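PDB 3CSS: 6-phosphogluconolactonase from Leishmania braziliensis, which probably hydrolyses 6-phosphogluconolactone to 6-phosphogluconate, the second step in the oxidative stage of the pentose phosphate pathway. Local coordinates for residues 151-156 against 206-211; 70-75 against 139-144; 132-137 against 182-187. All blocks are in the same frame, centred on the assembly; numbering follows the deposited sequence. Where two conformers were deposited one is given.

Contact 1: residues 151-156 against 206-211. Unlike the reference sequence in segment 206-211: Tyr-211 (reference His).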
ATOM      1  N   LYS A 151       2.467 -20.153 -10.585  1.00 17.90           N
ATOM      2  CA  LYS A 151       2.336 -19.346  -9.383  1.00 19.11           C
ATOM      3  C   LYS A 151       0.983 -18.666  -9.384  1.00 18.36           C
ATOM      4  O   LYS A 151       0.380 -18.482 -10.437  1.00 18.49           O
ATOM      5  CB  LYS A 151       3.435 -18.286  -9.358  1.00 19.11           C
ATOM      6  CG  LYS A 151       4.845 -18.827  -9.115  1.00 22.39           C
ATOM      7  CD  LYS A 151       5.920 -17.728  -9.130  1.00 27.00           C
ATOM      8  CE  LYS A 151       5.824 -16.804 -10.361  1.00 29.53           C
ATOM      9  NZ  LYS A 151       7.078 -16.022 -10.614  1.00 32.40           N
ATOM     10  N   SER A 152       0.552 -18.230  -8.204  1.00 18.38           N
ATOM     11  CA  SER A 152      -0.662 -17.430  -8.058  1.00 18.50           C
ATOM     12  C   SER A 152      -0.389 -16.077  -7.401  1.00 18.13           C
ATOM     13  O   SER A 152       0.676 -15.853  -6.794  1.00 18.16           O
ATOM     14  CB  SER A 152      -1.709 -18.192  -7.252  1.00 19.26           C
ATOM     15  OG  SER A 152      -1.988 -19.414  -7.901  1.00 21.88           O
ATOM     16  N   VAL A 153      -1.375 -15.194  -7.530  1.00 17.63           N
ATOM     17  CA  VAL A 153      -1.327 -13.851  -6.975  1.00 17.42           C
ATOM     18  C   VAL A 153      -2.611 -13.609  -6.182  1.00 17.68           C
ATOM     19  O   VAL A 153      -3.698 -13.975  -6.653  1.00 17.64           O
ATOM     20  CB  VAL A 153      -1.175 -12.777  -8.110  1.00 17.98           C
ATOM     21  CG1 VAL A 153      -2.418 -12.702  -9.023  1.00 18.11           C
ATOM     22  CG2 VAL A 153      -0.880 -11.435  -7.526  1.00 17.38           C
ATOM     23  N   PRO A 154      -2.490 -13.022  -4.975  1.00 18.38           N
ATOM     24  CA  PRO A 154      -3.697 -12.594  -4.287  1.00 18.41           C
ATOM     25  C   PRO A 154      -4.315 -11.425  -5.046  1.00 17.92           C
ATOM     26  O   PRO A 154      -3.594 -10.578  -5.575  1.00 18.94           O
ATOM     27  CB  PRO A 154      -3.206 -12.188  -2.894  1.00 18.70           C
ATOM     28  CG  PRO A 154      -1.789 -11.839  -3.052  1.00 19.74           C
ATOM     29  CD  PRO A 154      -1.271 -12.688  -4.209  1.00 17.96           C
ATOM     30  N   VAL A 155      -5.640 -11.441  -5.159  1.00 18.29           N
ATOM     31  CA  VAL A 155      -6.384 -10.390  -5.844  1.00 17.91           C
ATOM     32  C   VAL A 155      -6.938  -9.460  -4.788  1.00 17.95           C
ATOM     33  O   VAL A 155      -7.844  -9.814  -4.025  1.00 17.93           O
ATOM     34  CB  VAL A 155      -7.500 -10.958  -6.741  1.00 17.68           C
ATOM     35  CG1 VAL A 155      -8.268  -9.828  -7.406  1.00 18.11           C
ATOM     36  CG2 VAL A 155      -6.895 -11.912  -7.777  1.00 18.66           C
ATOM     37  N   VAL A 156      -6.340  -8.279  -4.704  1.00 17.10           N
ATOM     38  CA  VAL A 156      -6.747  -7.286  -3.718  1.00 16.72           C
ATOM     39  C   VAL A 156      -7.815  -6.376  -4.327  1.00 16.63           C
ATOM     40  O   VAL A 156      -7.658  -5.901  -5.446  1.00 17.01           O
ATOM     41  CB  VAL A 156      -5.523  -6.488  -3.228  1.00 17.23           C
ATOM     42  CG1 VAL A 156      -5.948  -5.404  -2.255  1.00 15.86           C
ATOM     43  CG2 VAL A 156      -4.502  -7.436  -2.619  1.00 18.14           C
ATOM     44  N   LYS A 206       5.141  -5.177  -7.227  1.00 15.42           N
ATOM     45  CA  LYS A 206       4.493  -4.487  -8.345  1.00 15.89           C
ATOM     46  C   LYS A 206       3.354  -5.323  -8.920  1.00 16.27           C
ATOM     47  O   LYS A 206       2.291  -4.803  -9.233  1.00 16.95           O
ATOM     48  CB  LYS A 206       5.513  -4.169  -9.443  1.00 17.02           C
ATOM     49  CG  LYS A 206       6.568  -3.181  -9.031  1.00 16.54           C
ATOM     50  CD  LYS A 206       7.500  -2.782 -10.183  1.00 19.65           C
ATOM     51  CE  LYS A 206       8.266  -3.947 -10.729  1.00 20.73           C
ATOM     52  NZ  LYS A 206       9.146  -3.512 -11.885  1.00 22.98           N
ATOM     53  N   THR A 207       3.598  -6.623  -9.079  1.00 16.76           N
ATOM     54  CA  THR A 207       2.615  -7.556  -9.651  1.00 17.46           C
ATOM     55  C   THR A 207       1.292  -7.541  -8.901  1.00 16.79           C
ATOM     56  O   THR A 207       0.218  -7.444  -9.498  1.00 16.54           O
ATOM     57  CB  THR A 207       3.179  -8.990  -9.662  1.00 18.46           C
ATOM     58  OG1 THR A 207       4.463  -8.985 -10.295  1.00 23.25           O
ATOM     59  CG2 THR A 207       2.251  -9.919 -10.443  1.00 20.80           C
ATOM     60  N   VAL A 208       1.364  -7.648  -7.580  1.00 16.11           N
ATOM     61  CA  VAL A 208       0.141  -7.663  -6.765  1.00 15.84           C
ATOM     62  C   VAL A 208      -0.614  -6.368  -6.990  1.00 15.16           C
ATOM     63  O   VAL A 208      -1.819  -6.355  -7.212  1.00 15.21           O
ATOM     64  CB  VAL A 208       0.439  -7.851  -5.273  1.00 16.06           C
ATOM     65  CG1 VAL A 208      -0.833  -7.748  -4.455  1.00 18.60           C
ATOM     66  CG2 VAL A 208       1.123  -9.191  -5.023  1.00 16.66           C
ATOM     67  N   ILE A 209       0.113  -5.256  -6.948  1.00 14.87           N
ATOM     68  CA  ILE A 209      -0.518  -3.946  -7.144  1.00 14.50           C
ATOM     69  C   ILE A 209      -1.171  -3.826  -8.526  1.00 15.19           C
ATOM     70  O   ILE A 209      -2.284  -3.298  -8.658  1.00 15.18           O
ATOM     71  CB  ILE A 209       0.506  -2.810  -6.858  1.00 14.49           C
ATOM     72  CG1 ILE A 209       0.912  -2.873  -5.389  1.00 14.76           C
ATOM     73  CG2 ILE A 209      -0.092  -1.459  -7.158  1.00 14.02           C
ATOM     74  CD1 ILE A 209       2.136  -2.055  -5.031  1.00 15.93           C
ATOM     75  N   GLN A 210      -0.506  -4.379  -9.538  1.00 15.24           N
ATOM     76  CA  GLN A 210      -0.972  -4.325 -10.920  1.00 14.98           C
ATOM     77  C   GLN A 210      -2.148  -5.279 -11.231  1.00 15.02           C
ATOM     78  O   GLN A 210      -2.763  -5.163 -12.292  1.00 15.94           O
ATOM     79  CB  GLN A 210       0.200  -4.575 -11.866  1.00 15.28           C
ATOM     80  CG  GLN A 210       1.204  -3.437 -11.868  1.00 13.94           C
ATOM     81  CD  GLN A 210       2.452  -3.757 -12.648  1.00 14.36           C
ATOM     82  OE1 GLN A 210       2.818  -4.928 -12.768  1.00 17.55           O
ATOM     83  NE2 GLN A 210       3.128  -2.732 -13.164  1.00 15.75           N
ATOM     84  N   TYR A 211      -2.414  -6.231 -10.337  1.00 15.30           N
ATOM     85  CA  TYR A 211      -3.573  -7.103 -10.446  1.00 16.42           C
ATOM     86  C   TYR A 211      -4.740  -6.694  -9.518  1.00 16.42           C
ATOM     87  O   TYR A 211      -5.819  -7.309  -9.565  1.00 16.41           O
ATOM     88  CB  TYR A 211      -3.172  -8.537 -10.172  1.00 16.64           C
ATOM     89  CG  TYR A 211      -2.555  -9.233 -11.356  1.00 17.33           C
ATOM     90  CD1 TYR A 211      -1.227  -9.613 -11.362  1.00 18.13           C
ATOM     91  CD2 TYR A 211      -3.325  -9.529 -12.469  1.00 19.34           C
ATOM     92  CE1 TYR A 211      -0.679 -10.273 -12.449  1.00 17.10           C
ATOM     93  CE2 TYR A 211      -2.787 -10.189 -13.572  1.00 19.45           C
ATOM     94  CZ  TYR A 211      -1.457 -10.562 -13.556  1.00 19.76           C
ATOM     95  OH  TYR A 211      -0.911 -11.222 -14.653  1.00 17.45           O
TER
HETATM   96  O   HOH W   1      -3.907  -7.929  -6.361  1.00 23.80           O

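Contact 2: residues 70-75 against 139-144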
ATOM      1  N   GLN A  70     -11.412  -7.455   4.763  1.00 20.37           N
ATOM      2  CA  GLN A  70     -10.228  -8.204   5.164  1.00 20.25           C
ATOM      3  C   GLN A  70      -9.025  -7.286   4.953  1.00 19.65           C
ATOM      4  O   GLN A  70      -8.744  -6.891   3.813  1.00 20.15           O
ATOM      5  CB  GLN A  70     -10.078  -9.470   4.329  1.00 20.61           C
ATOM      6  CG  GLN A  70      -8.801 -10.262   4.636  1.00 20.99           C
ATOM      7  CD  GLN A  70      -8.719 -11.540   3.835  1.00 22.78           C
ATOM      8  OE1 GLN A  70      -8.815 -11.516   2.614  1.00 22.03           O
ATOM      9  NE2 GLN A  70      -8.552 -12.666   4.524  1.00 21.63           N
ATOM     10  N   PHE A  71      -8.334  -6.973   6.052  1.00 19.68           N
ATOM     11  CA  PHE A  71      -7.226  -6.014   6.074  1.00 19.12           C
ATOM     12  C   PHE A  71      -5.878  -6.731   5.971  1.00 19.19           C
ATOM     13  O   PHE A  71      -5.616  -7.727   6.676  1.00 19.54           O
ATOM     14  CB  PHE A  71      -7.207  -5.207   7.377  1.00 18.97           C
ATOM     15  CG  PHE A  71      -8.374  -4.292   7.563  1.00 19.03           C
ATOM     16  CD1 PHE A  71      -8.299  -2.977   7.146  1.00 20.30           C
ATOM     17  CD2 PHE A  71      -9.533  -4.736   8.182  1.00 19.87           C
ATOM     18  CE1 PHE A  71      -9.355  -2.104   7.323  1.00 20.74           C
ATOM     19  CE2 PHE A  71     -10.613  -3.871   8.364  1.00 20.57           C
ATOM     20  CZ  PHE A  71     -10.519  -2.547   7.932  1.00 20.30           C
ATOM     21  N   ILE A  72      -5.018  -6.187   5.126  1.00 18.39           N
ATOM     22  CA  ILE A  72      -3.617  -6.570   5.048  1.00 18.09           C
ATOM     23  C   ILE A  72      -2.774  -5.304   5.023  1.00 18.24           C
ATOM     24  O   ILE A  72      -3.257  -4.234   4.660  1.00 19.13           O
ATOM     25  CB  ILE A  72      -3.299  -7.464   3.816  1.00 18.48           C
ATOM     26  CG1 ILE A  72      -3.272  -6.663   2.500  1.00 17.65           C
ATOM     27  CG2 ILE A  72      -4.332  -8.652   3.713  1.00 17.64           C
ATOM     28  CD1 ILE A  72      -2.821  -7.516   1.280  1.00 19.12           C
ATOM     29  N   LEU A  73      -1.518  -5.433   5.432  1.00 18.69           N
ATOM     30  CA  LEU A  73      -0.577  -4.324   5.308  1.00 19.31           C
ATOM     31  C   LEU A  73       0.102  -4.439   3.941  1.00 18.97           C
ATOM     32  O   LEU A  73       0.725  -5.450   3.604  1.00 18.48           O
ATOM     33  CB  LEU A  73       0.472  -4.357   6.422  1.00 19.63           C
ATOM     34  CG  LEU A  73      -0.002  -4.106   7.852  1.00 21.18           C
ATOM     35  CD1 LEU A  73       1.143  -4.444   8.811  1.00 24.12           C
ATOM     36  CD2 LEU A  73      -0.464  -2.671   8.042  1.00 21.92           C
ATOM     37  N   GLY A  74      -0.040  -3.402   3.126  1.00 20.90           N
ATOM     38  CA  GLY A  74       0.630  -3.371   1.824  1.00 21.40           C
ATOM     39  C   GLY A  74       2.156  -3.263   1.863  1.00 22.73           C
ATOM     40  O   GLY A  74       2.828  -3.684   0.933  1.00 23.62           O
ATOM     41  N   ASP A  75       2.685  -2.704   2.943  1.00 22.76           N
ATOM     42  CA  ASP A  75       4.096  -2.746   3.237  1.00 23.80           C
ATOM     43  C   ASP A  75       4.289  -2.513   4.711  1.00 23.53           C
ATOM     44  O   ASP A  75       3.387  -2.026   5.403  1.00 24.83           O
ATOM     45  CB  ASP A  75       4.899  -1.738   2.413  1.00 23.93           C
ATOM     46  CG  ASP A  75       4.716  -0.291   2.873  1.00 26.03           C
ATOM     47  OD1 ASP A  75       3.595   0.264   2.738  1.00 28.08           O
ATOM     48  OD2 ASP A  75       5.718   0.317   3.311  1.00 30.15           O
ATOM     49  N   ASN A 139      -2.613 -18.263   1.282  1.00 27.27           N
ATOM     50  CA  ASN A 139      -3.514 -19.171   2.017  1.00 28.44           C
ATOM     51  C   ASN A 139      -4.837 -18.519   2.435  1.00 28.30           C
ATOM     52  O   ASN A 139      -5.846 -19.204   2.568  1.00 28.92           O
ATOM     53  CB  ASN A 139      -2.812 -19.671   3.283  1.00 28.87           C
ATOM     54  CG  ASN A 139      -1.829 -20.805   3.018  1.00 33.20           C
ATOM     55  OD1 ASN A 139      -1.805 -21.416   1.939  1.00 38.37           O
ATOM     56  ND2 ASN A 139      -1.046 -21.138   4.046  1.00 38.92           N
ATOM     57  N   CYS A 140      -4.833 -17.203   2.652  1.00 28.07           N
ATOM     58  CA  CYS A 140      -5.970 -16.512   3.294  1.00 27.92           C
ATOM     59  C   CYS A 140      -6.768 -15.578   2.393  1.00 27.65           C
ATOM     60  O   CYS A 140      -7.889 -15.213   2.750  1.00 26.39           O
ATOM     61  CB  CYS A 140      -5.484 -15.691   4.488  1.00 28.08           C
ATOM     62  SG  CYS A 140      -4.711 -16.683   5.766  1.00 31.26           S
ATOM     63  N   LEU A 141      -6.162 -15.133   1.279  1.00 27.05           N
ATOM     64  CA  LEU A 141      -6.831 -14.258   0.325  1.00 26.64           C
ATOM     65  C   LEU A 141      -7.337 -15.002  -0.930  1.00 26.73           C
ATOM     66  O   LEU A 141      -6.876 -16.110  -1.242  1.00 26.60           O
ATOM     67  CB  LEU A 141      -5.892 -13.117  -0.107  1.00 26.65           C
ATOM     68  CG  LEU A 141      -5.825 -11.870   0.771  1.00 26.96           C
ATOM     69  CD1 LEU A 141      -5.502 -12.222   2.233  1.00 27.27           C
ATOM     70  CD2 LEU A 141      -4.804 -10.890   0.166  1.00 26.49           C
ATOM     71  N   PRO A 142      -8.307 -14.395  -1.642  1.00 26.89           N
ATOM     72  CA  PRO A 142      -8.666 -14.877  -2.966  1.00 27.13           C
ATOM     73  C   PRO A 142      -7.474 -14.711  -3.899  1.00 26.41           C
ATOM     74  O   PRO A 142      -6.882 -13.631  -3.961  1.00 25.50           O
ATOM     75  CB  PRO A 142      -9.807 -13.939  -3.407  1.00 27.44           C
ATOM     76  CG  PRO A 142     -10.066 -13.046  -2.295  1.00 28.09           C
ATOM     77  CD  PRO A 142      -8.914 -13.083  -1.366  1.00 27.23           C
ATOM     78  N   CYS A 143      -7.130 -15.787  -4.606  1.00 25.96           N
ATOM     79  CA  CYS A 143      -5.980 -15.788  -5.508  1.00 25.40           C
ATOM     80  C   CYS A 143      -6.384 -16.259  -6.887  1.00 24.30           C
ATOM     81  O   CYS A 143      -7.388 -16.996  -7.045  1.00 24.47           O
ATOM     82  CB  CYS A 143      -4.859 -16.684  -4.954  1.00 25.71           C
ATOM     83  SG  CYS A 143      -4.179 -16.130  -3.382  1.00 29.79           S
ATOM     84  N   LYS A 144      -5.592 -15.864  -7.870  1.00 21.74           N
ATOM     85  CA  LYS A 144      -5.716 -16.371  -9.221  1.00 22.01           C
ATOM     86  C   LYS A 144      -4.347 -16.742  -9.781  1.00 20.86           C
ATOM     87  O   LYS A 144      -3.329 -16.211  -9.367  1.00 19.57           O
ATOM     88  CB  LYS A 144      -6.445 -15.353 -10.088  1.00 22.01           C
ATOM     89  CG  LYS A 144      -7.942 -15.330  -9.783  1.00 24.57           C
ATOM     90  CD  LYS A 144      -8.760 -14.823 -10.957  1.00 27.88           C
ATOM     91  CE  LYS A 144     -10.018 -15.641 -11.159  1.00 29.03           C
ATOM     92  NZ  LYS A 144     -10.731 -15.195 -12.379  1.00 31.81           N
TER

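Contact 3: residues 132-137 against 182-187. Unlike the reference sequence in segment 132-137: Val-135 (reference Ala).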
ATOM      1  N   ASP A 132       7.257 -15.839   4.716  1.00 27.35           N
ATOM      2  CA  ASP A 132       6.193 -16.245   5.633  1.00 27.58           C
ATOM      3  C   ASP A 132       4.895 -15.462   5.370  1.00 26.62           C
ATOM      4  O   ASP A 132       3.793 -16.024   5.440  1.00 26.51           O
ATOM      5  CB  ASP A 132       6.638 -16.069   7.092  1.00 27.91           C
ATOM      6  CG  ASP A 132       7.553 -17.201   7.585  1.00 32.05           C
ATOM      7  OD1 ASP A 132       7.777 -18.208   6.855  1.00 36.29           O
ATOM      8  OD2 ASP A 132       8.044 -17.084   8.737  1.00 36.04           O
ATOM      9  N   TYR A 133       5.031 -14.175   5.070  1.00 25.92           N
ATOM     10  CA  TYR A 133       3.866 -13.335   4.801  1.00 25.31           C
ATOM     11  C   TYR A 133       3.212 -13.736   3.475  1.00 25.08           C
ATOM     12  O   TYR A 133       2.001 -13.814   3.372  1.00 24.76           O
ATOM     13  CB  TYR A 133       4.273 -11.851   4.812  1.00 25.75           C
ATOM     14  CG  TYR A 133       3.152 -10.856   4.657  1.00 25.25           C
ATOM     15  CD1 TYR A 133       1.903 -11.055   5.242  1.00 24.74           C
ATOM     16  CD2 TYR A 133       3.361  -9.674   3.960  1.00 25.24           C
ATOM     17  CE1 TYR A 133       0.881 -10.124   5.092  1.00 26.57           C
ATOM     18  CE2 TYR A 133       2.359  -8.722   3.843  1.00 26.55           C
ATOM     19  CZ  TYR A 133       1.121  -8.952   4.390  1.00 25.60           C
ATOM     20  OH  TYR A 133       0.139  -7.993   4.220  1.00 28.19           O
ATOM     21  N   GLU A 134       4.028 -14.009   2.463  1.00 25.89           N
ATOM     22  CA  GLU A 134       3.530 -14.499   1.177  1.00 26.08           C
ATOM     23  C   GLU A 134       2.709 -15.790   1.305  1.00 25.85           C
ATOM     24  O   GLU A 134       1.643 -15.922   0.717  1.00 25.65           O
ATOM     25  CB  GLU A 134       4.693 -14.708   0.213  1.00 26.27           C
ATOM     26  CG  GLU A 134       4.291 -15.404  -1.055  1.00 26.53           C
ATOM     27  CD  GLU A 134       5.343 -15.309  -2.142  1.00 29.05           C
ATOM     28  OE1 GLU A 134       5.972 -14.240  -2.294  1.00 30.90           O
ATOM     29  OE2 GLU A 134       5.544 -16.338  -2.831  1.00 31.47           O
ATOM     30  N   VAL A 135       3.232 -16.743   2.067  1.00 26.00           N
ATOM     31  CA  VAL A 135       2.516 -17.982   2.367  1.00 25.80           C
ATOM     32  C   VAL A 135       1.151 -17.679   2.989  1.00 25.84           C
ATOM     33  O   VAL A 135       0.122 -18.248   2.583  1.00 25.39           O
ATOM     34  CB  VAL A 135       3.346 -18.885   3.312  1.00 26.28           C
ATOM     35  CG1 VAL A 135       2.505 -20.059   3.790  1.00 25.53           C
ATOM     36  CG2 VAL A 135       4.617 -19.377   2.611  1.00 26.71           C
ATOM     37  N   LYS A 136       1.144 -16.763   3.957  1.00 25.57           N
ATOM     38  CA  LYS A 136      -0.090 -16.381   4.632  1.00 25.69           C
ATOM     39  C   LYS A 136      -1.085 -15.760   3.652  1.00 24.96           C
ATOM     40  O   LYS A 136      -2.264 -16.098   3.671  1.00 24.82           O
ATOM     41  CB  LYS A 136       0.205 -15.425   5.797  1.00 26.54           C
ATOM     42  CG  LYS A 136      -0.656 -15.626   6.976  1.00 29.23           C
ATOM     43  CD  LYS A 136      -0.407 -14.596   8.053  1.00 31.48           C
ATOM     44  CE  LYS A 136       0.602 -15.054   9.087  1.00 33.24           C
ATOM     45  NZ  LYS A 136       0.568 -14.156  10.265  1.00 33.33           N
ATOM     46  N   LEU A 137      -0.606 -14.862   2.786  1.00 24.14           N
ATOM     47  CA  LEU A 137      -1.474 -14.196   1.807  1.00 24.04           C
ATOM     48  C   LEU A 137      -2.072 -15.214   0.824  1.00 24.73           C
ATOM     49  O   LEU A 137      -3.265 -15.193   0.541  1.00 25.67           O
ATOM     50  CB  LEU A 137      -0.708 -13.099   1.052  1.00 23.88           C
ATOM     51  CG  LEU A 137      -0.286 -11.871   1.884  1.00 23.10           C
ATOM     52  CD1 LEU A 137       0.584 -10.930   1.028  1.00 25.05           C
ATOM     53  CD2 LEU A 137      -1.517 -11.121   2.507  1.00 22.76           C
ATOM     54  N   GLU A 182       9.829  -9.252 -10.104  1.00 22.46           N
ATOM     55  CA  GLU A 182       8.664  -9.719 -10.858  0.75 23.90           C
ATOM     56  C   GLU A 182       8.318 -11.174 -10.544  1.00 23.36           C
ATOM     57  O   GLU A 182       7.533 -11.793 -11.262  1.00 24.25           O
ATOM     58  CB  GLU A 182       8.928  -9.599 -12.368  0.75 24.69           C
ATOM     59  CG  GLU A 182       9.220  -8.186 -12.863  0.75 28.46           C
ATOM     60  CD  GLU A 182       8.064  -7.216 -12.643  0.75 31.93           C
ATOM     61  OE1 GLU A 182       6.921  -7.663 -12.367  0.75 32.80           O
ATOM     62  OE2 GLU A 182       8.300  -5.998 -12.765  0.75 36.39           O
ATOM     63  N   GLU A 183       8.894 -11.716  -9.473  1.00 22.76           N
ATOM     64  CA  GLU A 183       8.818 -13.146  -9.152  1.00 22.45           C
ATOM     65  C   GLU A 183       8.069 -13.483  -7.860  1.00 21.41           C
ATOM     66  O   GLU A 183       7.662 -14.633  -7.662  1.00 22.09           O
ATOM     67  CB  GLU A 183      10.239 -13.714  -9.035  1.00 22.97           C
ATOM     68  CG  GLU A 183      11.055 -13.666 -10.320  1.00 25.28           C
ATOM     69  CD  GLU A 183      12.462 -14.232 -10.150  0.50 27.58           C
ATOM     70  OE1 GLU A 183      12.953 -14.315  -8.998  0.50 29.24           O
ATOM     71  OE2 GLU A 183      13.082 -14.590 -11.174  0.50 28.65           O
ATOM     72  N   HIS A 184       7.934 -12.526  -6.950  1.00 18.96           N
ATOM     73  CA  HIS A 184       7.336 -12.799  -5.640  1.00 18.85           C
ATOM     74  C   HIS A 184       6.059 -12.005  -5.408  1.00 17.90           C
ATOM     75  O   HIS A 184       5.841 -10.957  -6.015  1.00 17.72           O
ATOM     76  CB  HIS A 184       8.343 -12.504  -4.523  1.00 18.67           C
ATOM     77  CG  HIS A 184       9.639 -13.245  -4.663  1.00 20.04           C
ATOM     78  ND1 HIS A 184      10.757 -12.684  -5.237  1.00 19.66           N
ATOM     79  CD2 HIS A 184       9.996 -14.499  -4.291  1.00 21.02           C
ATOM     80  CE1 HIS A 184      11.753 -13.555  -5.204  1.00 20.34           C
ATOM     81  NE2 HIS A 184      11.312 -14.672  -4.653  1.00 20.15           N
ATOM     82  N   VAL A 185       5.210 -12.522  -4.521  1.00 17.46           N
ATOM     83  CA  VAL A 185       4.050 -11.779  -4.016  1.00 17.18           C
ATOM     84  C   VAL A 185       4.490 -10.697  -3.016  1.00 16.41           C
ATOM     85  O   VAL A 185       3.989  -9.580  -3.045  1.00 16.55           O
ATOM     86  CB  VAL A 185       3.036 -12.736  -3.325  1.00 17.49           C
ATOM     87  CG1 VAL A 185       1.944 -11.988  -2.618  1.00 16.14           C
ATOM     88  CG2 VAL A 185       2.431 -13.725  -4.344  1.00 18.62           C
ATOM     89  N   VAL A 186       5.392 -11.061  -2.106  1.00 15.48           N
ATOM     90  CA  VAL A 186       5.960 -10.122  -1.141  1.00 14.80           C
ATOM     91  C   VAL A 186       7.461 -10.032  -1.389  1.00 14.91           C
ATOM     92  O   VAL A 186       8.160 -11.057  -1.438  1.00 16.18           O
ATOM     93  CB  VAL A 186       5.707 -10.571   0.336  1.00 14.08           C
ATOM     94  CG1 VAL A 186       6.223  -9.546   1.315  1.00 14.81           C
ATOM     95  CG2 VAL A 186       4.246 -10.852   0.572  1.00 16.92           C
ATOM     96  N   SER A 187       7.949  -8.809  -1.561  1.00 15.71           N
ATOM     97  CA  SER A 187       9.362  -8.571  -1.799  1.00 15.45           C
ATOM     98  C   SER A 187       9.935  -7.745  -0.642  1.00 15.44           C
ATOM     99  O   SER A 187       9.272  -7.537   0.375  1.00 15.91           O
ATOM    100  CB  SER A 187       9.535  -7.847  -3.128  1.00 15.97           C
ATOM    101  OG  SER A 187      10.893  -7.808  -3.546  1.00 17.12           O
TER

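Contact 1: residues 151-156 against 206-211
Val-153 reaches from strand 152-154 onto helix 206-211 with both of its methyls, and each finds a different partner one turn apart. CG2 lies 3.9 Å from CG2 of Val-208, where the two side chains pass alongside each other, pointing opposite ways. With chi1 at 66°, CG1 is flanked by the N and C of its own backbone, which turns it to the Tyr-211 ring, where it comes obliquely within 4.1 Å of CD1. Val-208 is the tight centre: while its CG2 faces Val-153, its CG1 turns to Val-156, with CG2 of that residue 4.1 Å away.

Beyond this apolar core the packing thins. Val-155 touches the helix end through its CG1, 4.1 Å from the carbonyl O of Tyr-211, and both residues are partly exposed. The Tyr-211 ring, which has the methyl of Thr-207 at its edge, also makes a cation-pi contact with Arg-250. The polar bridge between the segments is a water, which donates to the O of Val-208 at 2.7 Å. It also donates to the O of Pro-154 and accepts from the N of Val-156, so three backbone groups share one molecule.

With the axes 66° apart, this is a short helix packed across one strand of the two-stranded antiparallel hairpin 143-145/152-154, an excursion beside the main mixed sheet of the 6-phosphogluconolactonase fold.

Contact 2: residues 70-75 against 139-144
Gln-70 and Ile-72 both point from strand 69-77 of the mixed sheet toward Leu-141, the residue at which the chain leaves helix 123-140. This is helix-on-sheet packing in the alpha/beta fold of the glucosamine-6-phosphate isomerase/6-phosphogluconolactonase family, seen here at the C-terminal end of the helix.

Gln-70 carries the polar half. From CB the chain runs out extended, with CG anti to the backbone N (chi1 176°) and CD anti to CA, so the amide is delivered across the gap at full length. CB and CG serve as the reach, and contact begins at CD, 3.7 Å from CD1 of Leu-141. The amide then splits its two ends: OE1 rests against the leucine branch, 3.4 Å from CD1, while NE2 goes to the main chain and donates to the O of Cys-140 at 3.2 Å. That bond is fairly straight at the hydrogen, 164°, and the acceptor lies close to the plane of the Gln-70 amide. Seen from Cys-140 the approach is less regular, since NE2 stands well above its carbonyl plane. The bond fixes which way the amide is turned and gives a partner to a carbonyl in the last turn of the helix.

Ile-72, two residues further along and on the same side of the strand, supplies the apolar half. Its side chain also packs on Tyr-133 and Leu-137 of helix 123-140, so the leucine extends a patch that the helix has already begun. The two methyls of Leu-141 are shared out between the branches of the isoleucine: CD1 lies 4.0 Å from CG2 of Ile-72, and CD2 lies 4.1 Å from its CD1.

Contact 3: residues 132-137 against 182-187
Glu-134 leaves helix 123-140 with CG anti to its backbone N (chi1 171°) and CD again anti to CA, an extended arm that carries the carboxylate across to the backbone of Val-185 and Val-186. The same choice at Val-186, CG1 opposite the backbone N (chi1 -176°), leaves CG2 beside that N and facing the helix.

A single oxygen does the polar work. OE1 of Glu-134 accepts from the N of Val-185 at 2.9 Å and from the N of Val-186 at 3.2 Å. Both donors come from the same face of the carboxylate, but differently: Val-185 N stands well above the plane in a bent bond, whereas Val-186 N arrives on the anti side, nearer the plane and almost straight at 168°. Two consecutive amides gripping one oxygen hold the chain at the point where it turns into strand 186-189, and would be expected to favour the charged carboxylate. The arm is also packed along its length, its CG lying 3.7 Å from CB of Val-185.

Beside this arm, CG2 of Val-186 is wedged between helix side chains, 3.7 Å from CD1 of Leu-137 and 3.7 Å from CD2 of Tyr-133. That same Leu-137 CD1 sits over the centre of the Tyr-133 ring, 3.9 Å above its plane, so methyl, ring and valine close up together. CG1 of Val-185 reaches the same leucine methyl, CD1, at 4.0 Å.

Tyr-133 OH hydrogen-bonds to the O of Leu-73, and His-184 ND1 to OD2 of Asp-181. Helix 123-140 thus lies against the outermost strand 186-189 and also covers strand 69-77; Val-185 in turn packs on Val-208 of helix 206-211.

From the N terminus, strand 69-77 comes first, and contact 2 closes the loop from it to the end of helix 123-140 and the start of strand 143-145. Contact 3 opens within that loop, at 132-137, and closes beyond it at 182-187, so the two cross; both use helix 123-140. Contact 1 opens at 151-156, after contact 2 has closed, and ends at 206-211, crossing contact 3 in turn. Contacts 1 and 2 run in series, joined by the pairing of strands 143-145 and 152-154. In one conformer of Glu-182, a salt bridge to Lys-206 joins contacts 1 and 3. Contacts 2 and 3 fix helix 123-140 and the chain after it to the main sheet, while contact 1 ties helix 206-211 to the hairpin.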